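Local coordinates for protein chromosome-partitioning ATPase Soj (Thermus thermophilus, PDB 1WCV) that hydrolyses ATP and, in a strictly ATP-dependent fashion, binds double-stranded DNA cooperatively as nucleoprotein filaments, probably for chromosome partitioning, at residues Ser51-Arg56 and Phe80-Ala85; Gly91-Leu96 and Ser124-Asn129; Lys200-Val205 and Ala239-Ala244. All coordinates share one frame; numbering follows the deposited sequence.

Contact 1: residues Ser51-Arg56 and Phe80-Ala85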
loop_
_atom_site.group_PDB
_atom_site.type_symbol
_atom_site.label_atom_id
_atom_site.label_comp_id
_atom_site.label_asym_id
_atom_site.label_seq_id
_atom_site.Cartn_x
_atom_site.Cartn_y
_atom_site.Cartn_z
ATOM N N SER A 51 -11.540 -20.935 16.076
ATOM C CA SER A 51 -10.954 -20.755 17.391
ATOM C C SER A 51 -10.435 -19.325 17.535
ATOM O O SER A 51 -10.425 -18.760 18.634
ATOM C CB SER A 51 -9.807 -21.749 17.582
ATOM O OG SER A 51 -9.184 -21.564 18.838
ATOM N N GLY A 52 -10.015 -18.742 16.418
ATOM C CA GLY A 52 -9.494 -17.387 16.451
ATOM C C GLY A 52 -10.599 -16.383 16.692
ATOM O O GLY A 52 -10.350 -15.210 16.977
ATOM N N LEU A 53 -11.833 -16.856 16.577
ATOM C CA LEU A 53 -13.000 -16.014 16.772
ATOM C C LEU A 53 -13.732 -16.350 18.071
ATOM O O LEU A 53 -14.812 -15.826 18.334
ATOM C CB LEU A 53 -13.934 -16.156 15.572
ATOM C CG LEU A 53 -13.403 -15.492 14.294
ATOM C CD1 LEU A 53 -14.341 -15.767 13.132
ATOM C CD2 LEU A 53 -13.263 -13.990 14.529
ATOM N N GLY A 54 -13.131 -17.220 18.877
ATOM C CA GLY A 54 -13.723 -17.603 20.148
ATOM C C GLY A 54 -15.000 -18.414 20.028
ATOM O O GLY A 54 -15.799 -18.465 20.963
ATOM N N VAL A 55 -15.194 -19.052 18.879
ATOM C CA VAL A 55 -16.385 -19.858 18.656
ATOM C C VAL A 55 -16.135 -21.318 19.006
ATOM O O VAL A 55 -15.043 -21.847 18.797
ATOM C CB VAL A 55 -16.860 -19.753 17.191
ATOM C CG1 VAL A 55 -18.037 -20.690 16.947
ATOM C CG2 VAL A 55 -17.259 -18.316 16.887
ATOM N N ARG A 56 -17.161 -21.957 19.554
ATOM C CA ARG A 56 -17.086 -23.354 19.953
ATOM C C ARG A 56 -18.422 -24.015 19.633
ATOM O O ARG A 56 -19.323 -24.047 20.470
ATOM C CB ARG A 56 -16.792 -23.444 21.452
ATOM C CG ARG A 56 -16.710 -24.856 22.004
ATOM C CD ARG A 56 -16.420 -24.835 23.499
ATOM N NE ARG A 56 -16.371 -26.176 24.077
ATOM C CZ ARG A 56 -17.403 -27.012 24.121
ATOM N NH1 ARG A 56 -17.261 -28.212 24.668
ATOM N NH2 ARG A 56 -18.577 -26.651 23.620
ATOM N N PHE A 80 -20.028 -9.909 11.255
ATOM C CA PHE A 80 -20.214 -10.796 10.109
ATOM C C PHE A 80 -20.686 -12.176 10.549
ATOM O O PHE A 80 -20.939 -12.402 11.729
ATOM C CB PHE A 80 -18.928 -10.920 9.272
ATOM C CG PHE A 80 -17.722 -11.381 10.046
ATOM C CD1 PHE A 80 -16.959 -10.478 10.779
ATOM C CD2 PHE A 80 -17.330 -12.720 10.019
ATOM C CE1 PHE A 80 -15.825 -10.894 11.472
ATOM C CE2 PHE A 80 -16.197 -13.149 10.708
ATOM C CZ PHE A 80 -15.441 -12.238 11.436
ATOM N N HIS A 81 -20.823 -13.092 9.598
ATOM C CA HIS A 81 -21.269 -14.443 9.919
ATOM C C HIS A 81 -20.187 -15.480 9.653
ATOM O O HIS A 81 -19.505 -15.426 8.634
ATOM C CB HIS A 81 -22.522 -14.796 9.112
ATOM C CG HIS A 81 -23.742 -14.025 9.515
ATOM N ND1 HIS A 81 -24.947 -14.143 8.854
ATOM C CD2 HIS A 81 -23.947 -13.134 10.514
ATOM C CE1 HIS A 81 -25.840 -13.357 9.429
ATOM N NE2 HIS A 81 -25.259 -12.733 10.439
ATOM N N LEU A 82 -20.040 -16.418 10.582
ATOM C CA LEU A 82 -19.057 -17.493 10.469
ATOM C C LEU A 82 -19.711 -18.868 10.369
ATOM O O LEU A 82 -20.594 -19.202 11.156
ATOM C CB LEU A 82 -18.129 -17.501 11.684
ATOM C CG LEU A 82 -17.277 -18.770 11.838
ATOM C CD1 LEU A 82 -16.056 -18.702 10.910
ATOM C CD2 LEU A 82 -16.839 -18.925 13.281
ATOM N N LEU A 83 -19.281 -19.652 9.385
ATOM C CA LEU A 83 -19.766 -21.018 9.225
ATOM C C LEU A 83 -18.563 -21.777 9.778
ATOM O O LEU A 83 -17.595 -22.031 9.068
ATOM C CB LEU A 83 -19.984 -21.351 7.750
ATOM C CG LEU A 83 -21.028 -22.434 7.462
ATOM C CD1 LEU A 83 -20.891 -22.890 6.022
ATOM C CD2 LEU A 83 -20.844 -23.614 8.405
ATOM N N PRO A 84 -18.602 -22.118 11.073
ATOM C CA PRO A 84 -17.533 -22.829 11.772
ATOM C C PRO A 84 -17.121 -24.206 11.278
ATOM O O PRO A 84 -17.827 -24.857 10.506
ATOM C CB PRO A 84 -18.040 -22.866 13.210
ATOM C CG PRO A 84 -19.501 -22.982 13.028
ATOM C CD PRO A 84 -19.780 -21.971 11.949
ATOM N N ALA A 85 -15.950 -24.625 11.740
ATOM C CA ALA A 85 -15.392 -25.922 11.408
ATOM C C ALA A 85 -15.252 -26.674 12.720
ATOM O O ALA A 85 -15.040 -26.068 13.774
ATOM C CB ALA A 85 -14.030 -25.759 10.743
#
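Leu53, Leu82 and Val55 meet in a purely apolar contact. No hydrogen bond joins the two segments. Leu53 buries the most surface here, with Leu82 next. The CD1 methyl of Leu53 serves two neighbours at once. It lies 4.0 Å from CD2 of Leu82 and 4.0 Å from CE2 of Phe80. The two leucine side chains run across each other at a slant. Against Phe80, the methyl comes to the edge of the ring, close to the ring plane. Phe80 has its CG wedged between the backbone N and the carbonyl carbon (chi1 56°). That torsion brings the far end of the ring nearer to Leu53 than the start of the side chain would suggest.

Val55 meets Leu82 tip to tip, with CG2 of Val55 3.7 Å from CD2 of Leu82. The other methyl of Val55, CG1, lies 4.3 Å from CB of Pro84. Leu82 is gripped by Leu53 and Val55 together. Its CG lies opposite the backbone N (chi1 166°), and its CD2 methyl touches both partners.

The turn that places Leu53 and Val55 on the strand is a Schellman motif at the end of helix 48-52. Gly54, with positive phi, is its C-prime residue. Gly54 N donates to Ser51 O at 3.1 Å, and Val55 N pairs with Thr50 O.

One helix and the two strands flanking 80-83 close round this contact. It packs a helix end onto the sheet of the P-loop NTPase domain, where Leu53 touches Ile25 of helix 18-33, whose first turns carry ATP-binding residues such as Lys20 and Thr21. Phe80 packs on Ala28 of that helix. Strand 38-42 adds Leu40 against Leu53 and Phe80. Edge strand 75-77 adds Val77 against Leu53 and Leu82, and His75 against Val55 and Pro84.

Contact 2: residues Gly91-Leu96 and Ser124-Asn129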
loop_
_atom_site.group_PDB
_atom_site.type_symbol
_atom_site.label_atom_id
_atom_site.label_comp_id
_atom_site.label_asym_id
_atom_site.label_seq_id
_atom_site.Cartn_x
_atom_site.Cartn_y
_atom_site.Cartn_z
ATOM N N GLY A 91 -14.157 -36.028 8.240
ATOM C CA GLY A 91 -14.955 -37.054 7.565
ATOM C C GLY A 91 -15.141 -36.747 6.084
ATOM O O GLY A 91 -14.555 -37.435 5.227
ATOM N N ALA A 92 -15.851 -35.665 5.756
ATOM C CA ALA A 92 -16.126 -35.287 4.364
ATOM C C ALA A 92 -14.934 -35.281 3.391
ATOM O O ALA A 92 -15.144 -35.534 2.180
ATOM C CB ALA A 92 -16.856 -33.928 4.329
ATOM N N THR A 93 -13.701 -35.023 3.862
ATOM C CA THR A 93 -12.526 -35.003 2.980
ATOM C C THR A 93 -12.290 -36.352 2.298
ATOM O O THR A 93 -11.851 -36.433 1.133
ATOM C CB THR A 93 -11.259 -34.566 3.756
ATOM O OG1 THR A 93 -10.797 -33.316 3.206
ATOM C CG2 THR A 93 -10.135 -35.632 3.693
ATOM N N VAL A 94 -12.588 -37.423 3.031
ATOM C CA VAL A 94 -12.459 -38.730 2.470
ATOM C C VAL A 94 -13.367 -38.730 1.231
ATOM O O VAL A 94 -12.899 -39.051 0.137
ATOM C CB VAL A 94 -12.878 -39.831 3.467
ATOM C CG1 VAL A 94 -13.267 -41.053 2.666
ATOM C CG2 VAL A 94 -11.703 -40.221 4.419
ATOM N N GLU A 95 -14.637 -38.317 1.379
ATOM C CA GLU A 95 -15.650 -38.258 0.290
ATOM C C GLU A 95 -15.571 -37.055 -0.695
ATOM O O GLU A 95 -15.985 -37.154 -1.915
ATOM C CB GLU A 95 -17.037 -38.266 0.929
ATOM C CG GLU A 95 -17.058 -38.508 2.457
ATOM C CD GLU A 95 -18.354 -38.049 3.067
ATOM O OE1 GLU A 95 -18.930 -38.798 3.902
ATOM O OE2 GLU A 95 -18.819 -36.923 2.733
ATOM N N LEU A 96 -15.085 -35.920 -0.194
ATOM C CA LEU A 96 -14.944 -34.733 -1.028
ATOM C C LEU A 96 -13.885 -35.027 -2.068
ATOM O O LEU A 96 -13.863 -34.410 -3.125
ATOM C CB LEU A 96 -14.547 -33.508 -0.199
ATOM C CG LEU A 96 -15.631 -32.979 0.747
ATOM C CD1 LEU A 96 -15.146 -31.699 1.390
ATOM C CD2 LEU A 96 -16.935 -32.719 -0.004
ATOM N N SER A 124 -5.622 -30.045 0.012
ATOM C CA SER A 124 -6.345 -31.248 0.399
ATOM C C SER A 124 -7.668 -31.167 -0.355
ATOM O O SER A 124 -7.913 -30.203 -1.080
ATOM C CB SER A 124 -6.610 -31.245 1.908
ATOM O OG SER A 124 -7.558 -30.245 2.253
ATOM N N PRO A 125 -8.531 -32.180 -0.221
ATOM C CA PRO A 125 -9.797 -32.067 -0.950
ATOM C C PRO A 125 -10.571 -30.820 -0.525
ATOM O O PRO A 125 -11.358 -30.284 -1.300
ATOM C CB PRO A 125 -10.518 -33.364 -0.589
ATOM C CG PRO A 125 -9.361 -34.345 -0.496
ATOM C CD PRO A 125 -8.341 -33.547 0.302
ATOM N N LEU A 126 -10.343 -30.364 0.703
ATOM C CA LEU A 126 -11.022 -29.169 1.203
ATOM C C LEU A 126 -10.447 -27.926 0.546
ATOM O O LEU A 126 -11.180 -26.991 0.225
ATOM C CB LEU A 126 -10.903 -29.078 2.729
ATOM C CG LEU A 126 -12.007 -29.865 3.446
ATOM C CD1 LEU A 126 -11.659 -30.095 4.905
ATOM C CD2 LEU A 126 -13.315 -29.094 3.310
ATOM N N THR A 127 -9.138 -27.923 0.329
ATOM C CA THR A 127 -8.501 -26.785 -0.322
ATOM C C THR A 127 -9.028 -26.741 -1.748
ATOM O O THR A 127 -9.423 -25.690 -2.251
ATOM C CB THR A 127 -6.976 -26.952 -0.385
ATOM O OG1 THR A 127 -6.477 -27.234 0.926
ATOM C CG2 THR A 127 -6.317 -25.679 -0.924
ATOM N N LEU A 128 -9.031 -27.902 -2.394
ATOM C CA LEU A 128 -9.498 -27.995 -3.765
ATOM C C LEU A 128 -10.959 -27.568 -3.869
ATOM O O LEU A 128 -11.345 -26.888 -4.814
ATOM C CB LEU A 128 -9.316 -29.425 -4.287
ATOM C CG LEU A 128 -9.583 -29.669 -5.775
ATOM C CD1 LEU A 128 -11.061 -29.580 -6.056
ATOM C CD2 LEU A 128 -8.820 -28.656 -6.613
ATOM N N ASN A 129 -11.776 -27.965 -2.903
ATOM C CA ASN A 129 -13.185 -27.576 -2.931
ATOM C C ASN A 129 -13.336 -26.059 -2.806
ATOM O O ASN A 129 -14.271 -25.470 -3.350
ATOM C CB ASN A 129 -13.956 -28.273 -1.804
ATOM C CG ASN A 129 -14.627 -29.549 -2.267
ATOM O OD1 ASN A 129 -15.707 -29.518 -2.864
ATOM N ND2 ASN A 129 -13.979 -30.681 -2.014
#
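Leu96 packs against Pro125, Leu126 and Asn129, and this is the tight part of the contact. Its CB lies 3.4 Å from ND2 of Asn129, the two side chains crossing at about a right angle. Its CD1 methyl reaches CD2 of Leu126 at 3.7 Å, the leucines meeting at a slant. CB of Leu96 is 4.1 Å from CB of Pro125. Leu96 has high B factors, so its detail is less certain than the close packing suggests.

The amide of Asn129 is held from its own helix and from outside it. Its ND2 donates to Pro125 O at 2.7 Å. The donor stands 44° out of the carbonyl plane, and Asn129 N reaches the same oxygen from the opposite face. Asn129 OD1 accepts from Leu103 N. These bonds fix the amide's rotation and satisfy its polar atoms where it lies buried against Leu96.

Both helices belong to the P-loop NTPase domain. Their short axes come within 9.3 Å and cross at 69°. Helix 125-133 opens with a capping box: Ser124 N donates to OG1 of Thr127 at 3.1 Å. In return, OG of Ser124 takes weak bonds from Leu126 N and Thr127 N. Thr127 OG1 is also bonded to Pro120 O.

Thr93 belongs to the tight part too, though it lies toward the partly exposed margin with Pro125. Its OG1 lies 3.7 Å from CG of Leu126, with no hydrogen bond across the contact. Its backbone O is 3.6 Å from CG of Pro125, so the proline ring rests on the helix backbone as well as on the threonine side chain. The loose solvent side holds Val94 and Glu95, exposed and pointing away from helix 125-133. Ala92 touches Leu65 of helix 61-65, as does Leu96.

Contact 3: residues Lys200-Val205 and Ala239-Ala244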
loop_
_atom_site.group_PDB
_atom_site.type_symbol
_atom_site.label_atom_id
_atom_site.label_comp_id
_atom_site.label_asym_id
_atom_site.label_seq_id
_atom_site.Cartn_x
_atom_site.Cartn_y
_atom_site.Cartn_z
ATOM N N LYS A 200 0.580 -8.341 -9.192
ATOM C CA LYS A 200 -0.182 -9.351 -8.478
ATOM C C LYS A 200 -0.042 -9.206 -6.967
ATOM O O LYS A 200 -0.901 -9.656 -6.214
ATOM C CB LYS A 200 0.266 -10.748 -8.907
ATOM C CG LYS A 200 -0.007 -11.046 -10.373
ATOM C CD LYS A 200 0.422 -12.446 -10.748
ATOM C CE LYS A 200 1.927 -12.603 -10.679
ATOM N NZ LYS A 200 2.352 -13.954 -11.133
ATOM N N VAL A 201 1.023 -8.551 -6.522
ATOM C CA VAL A 201 1.247 -8.388 -5.088
ATOM C C VAL A 201 0.552 -7.138 -4.584
ATOM O O VAL A 201 0.746 -6.052 -5.143
ATOM C CB VAL A 201 2.758 -8.270 -4.780
ATOM C CG1 VAL A 201 2.991 -8.247 -3.261
ATOM C CG2 VAL A 201 3.515 -9.430 -5.442
ATOM N N PHE A 202 -0.279 -7.292 -3.553
ATOM C CA PHE A 202 -0.975 -6.149 -2.971
ATOM C C PHE A 202 0.064 -5.161 -2.458
ATOM O O PHE A 202 1.122 -5.563 -1.984
ATOM C CB PHE A 202 -1.830 -6.580 -1.783
ATOM C CG PHE A 202 -3.098 -7.289 -2.157
ATOM C CD1 PHE A 202 -4.173 -6.579 -2.697
ATOM C CD2 PHE A 202 -3.244 -8.659 -1.924
ATOM C CE1 PHE A 202 -5.370 -7.213 -2.992
ATOM C CE2 PHE A 202 -4.447 -9.308 -2.219
ATOM C CZ PHE A 202 -5.512 -8.585 -2.753
ATOM N N TRP A 203 -0.252 -3.872 -2.549
ATOM C CA TRP A 203 0.638 -2.839 -2.046
ATOM C C TRP A 203 0.569 -2.787 -0.524
ATOM O O TRP A 203 1.545 -2.456 0.135
ATOM C CB TRP A 203 0.267 -1.480 -2.643
ATOM C CG TRP A 203 0.787 -1.342 -4.028
ATOM C CD1 TRP A 203 0.061 -1.348 -5.185
ATOM C CD2 TRP A 203 2.164 -1.291 -4.419
ATOM N NE1 TRP A 203 0.902 -1.311 -6.271
ATOM C CE2 TRP A 203 2.197 -1.278 -5.831
ATOM C CE3 TRP A 203 3.373 -1.260 -3.713
ATOM C CZ2 TRP A 203 3.394 -1.240 -6.552
ATOM C CZ3 TRP A 203 4.562 -1.221 -4.429
ATOM C CH2 TRP A 203 4.560 -1.213 -5.836
ATOM N N THR A 204 -0.594 -3.112 0.034
ATOM C CA THR A 204 -0.738 -3.124 1.484
ATOM C C THR A 204 -0.014 -4.366 1.996
ATOM O O THR A 204 -0.213 -5.468 1.489
ATOM C CB THR A 204 -2.217 -3.210 1.908
ATOM O OG1 THR A 204 -2.943 -2.126 1.320
ATOM C CG2 THR A 204 -2.344 -3.151 3.431
ATOM N N VAL A 205 0.826 -4.175 3.000
ATOM C CA VAL A 205 1.585 -5.261 3.587
ATOM C C VAL A 205 1.213 -5.316 5.056
ATOM O O VAL A 205 1.103 -4.267 5.693
ATOM C CB VAL A 205 3.098 -4.978 3.429
ATOM C CG1 VAL A 205 3.931 -5.957 4.264
ATOM C CG2 VAL A 205 3.484 -5.092 1.970
ATOM N N ALA A 239 -8.713 -4.172 3.146
ATOM C CA ALA A 239 -10.102 -4.374 2.750
ATOM C C ALA A 239 -10.432 -3.420 1.604
ATOM O O ALA A 239 -11.151 -3.776 0.671
ATOM C CB ALA A 239 -11.038 -4.138 3.940
ATOM N N GLU A 240 -9.893 -2.205 1.674
ATOM C CA GLU A 240 -10.124 -1.220 0.620
ATOM C C GLU A 240 -9.417 -1.645 -0.670
ATOM O O GLU A 240 -9.966 -1.514 -1.763
ATOM C CB GLU A 240 -9.606 0.160 1.055
ATOM C CG GLU A 240 -10.390 0.802 2.189
ATOM C CD GLU A 240 -9.811 2.141 2.619
ATOM O OE1 GLU A 240 -8.659 2.174 3.099
ATOM O OE2 GLU A 240 -10.505 3.166 2.471
ATOM N N GLU A 241 -8.198 -2.164 -0.544
ATOM C CA GLU A 241 -7.460 -2.577 -1.720
ATOM C C GLU A 241 -8.120 -3.805 -2.339
ATOM O O GLU A 241 -8.189 -3.938 -3.562
ATOM C CB GLU A 241 -5.990 -2.855 -1.378
ATOM C CG GLU A 241 -5.100 -2.797 -2.618
ATOM C CD GLU A 241 -3.641 -3.056 -2.333
ATOM O OE1 GLU A 241 -3.252 -3.112 -1.142
ATOM O OE2 GLU A 241 -2.881 -3.195 -3.316
ATOM N N VAL A 242 -8.617 -4.702 -1.492
ATOM C CA VAL A 242 -9.299 -5.879 -1.999
ATOM C C VAL A 242 -10.576 -5.455 -2.731
ATOM O O VAL A 242 -10.855 -5.945 -3.824
ATOM C CB VAL A 242 -9.650 -6.864 -0.860
ATOM C CG1 VAL A 242 -10.734 -7.852 -1.333
ATOM C CG2 VAL A 242 -8.393 -7.635 -0.438
ATOM N N MET A 243 -11.352 -4.541 -2.150
ATOM C CA MET A 243 -12.573 -4.107 -2.836
ATOM C C MET A 243 -12.249 -3.427 -4.164
ATOM O O MET A 243 -12.989 -3.565 -5.135
ATOM C CB MET A 243 -13.402 -3.157 -1.970
ATOM C CG MET A 243 -14.243 -3.848 -0.913
ATOM S SD MET A 243 -15.093 -5.355 -1.505
ATOM C CE MET A 243 -16.071 -4.738 -2.925
ATOM N N ALA A 244 -11.146 -2.686 -4.206
ATOM C CA ALA A 244 -10.743 -2.023 -5.437
ATOM C C ALA A 244 -10.463 -3.072 -6.515
ATOM O O ALA A 244 -10.845 -2.906 -7.669
ATOM C CB ALA A 244 -9.505 -1.178 -5.192
#
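OE1 of Glu241 is gripped twice by Thr204. The hydroxyl OG1 of Thr204 donates to OE1 of Glu241 at 2.7 Å, nearly along the carboxylate's C-O axis. OE1 of Glu241 also accepts Thr204 N at 2.9 Å, on the oxygen's syn lone pair. The other oxygen, OE2 of Glu241, accepts Trp203 N at 2.8 Å and 165°, again on the syn lone pair. Glu241 reaches these donors with an extended chain, its CG turned opposite the backbone N (chi1 -160°). Three bonds thus fix the rotation of the buried carboxylate.

In this ParA-family ATPase, the loop after helix 185-197 is in this way tied to the C-terminal helix 230-246. The loop leads on to Pro207 and Asn209, both seen to bind nucleotide. Arg245 lies near the carboxylate as a long, weak ion pair and makes a cation-pi contact with Phe202.

The carboxylate also meets the edge of the Phe202 ring, the planes 83° apart, with CD1 of Phe202 3.6 Å from CD of Glu241. CZ of Phe202 touches CG2 of Val242 at 3.8 Å. Trp203 packs on Glu241 of the second subunit.

How the contacts relate
From the N terminus, the chain closes three loops in series; none nests in or crosses another. Contact 1 comes first, bringing the end of helix 48-52 back to strand 80-83, near the edge of the sheet. The next element along the chain is helix 89-96, which opens contact 2. That contact closes when helix 125-133 packs against it after strand 114-118. Contact 3 closes last, beyond the final strand 170-177, and joins the loop 200-205 to the C-terminal helix. Contacts 1 and 2 have centres 20 Å apart. Contact 3 lies on the other side of the chain's centre from both, with its centre about 29 Å from that of contact 2.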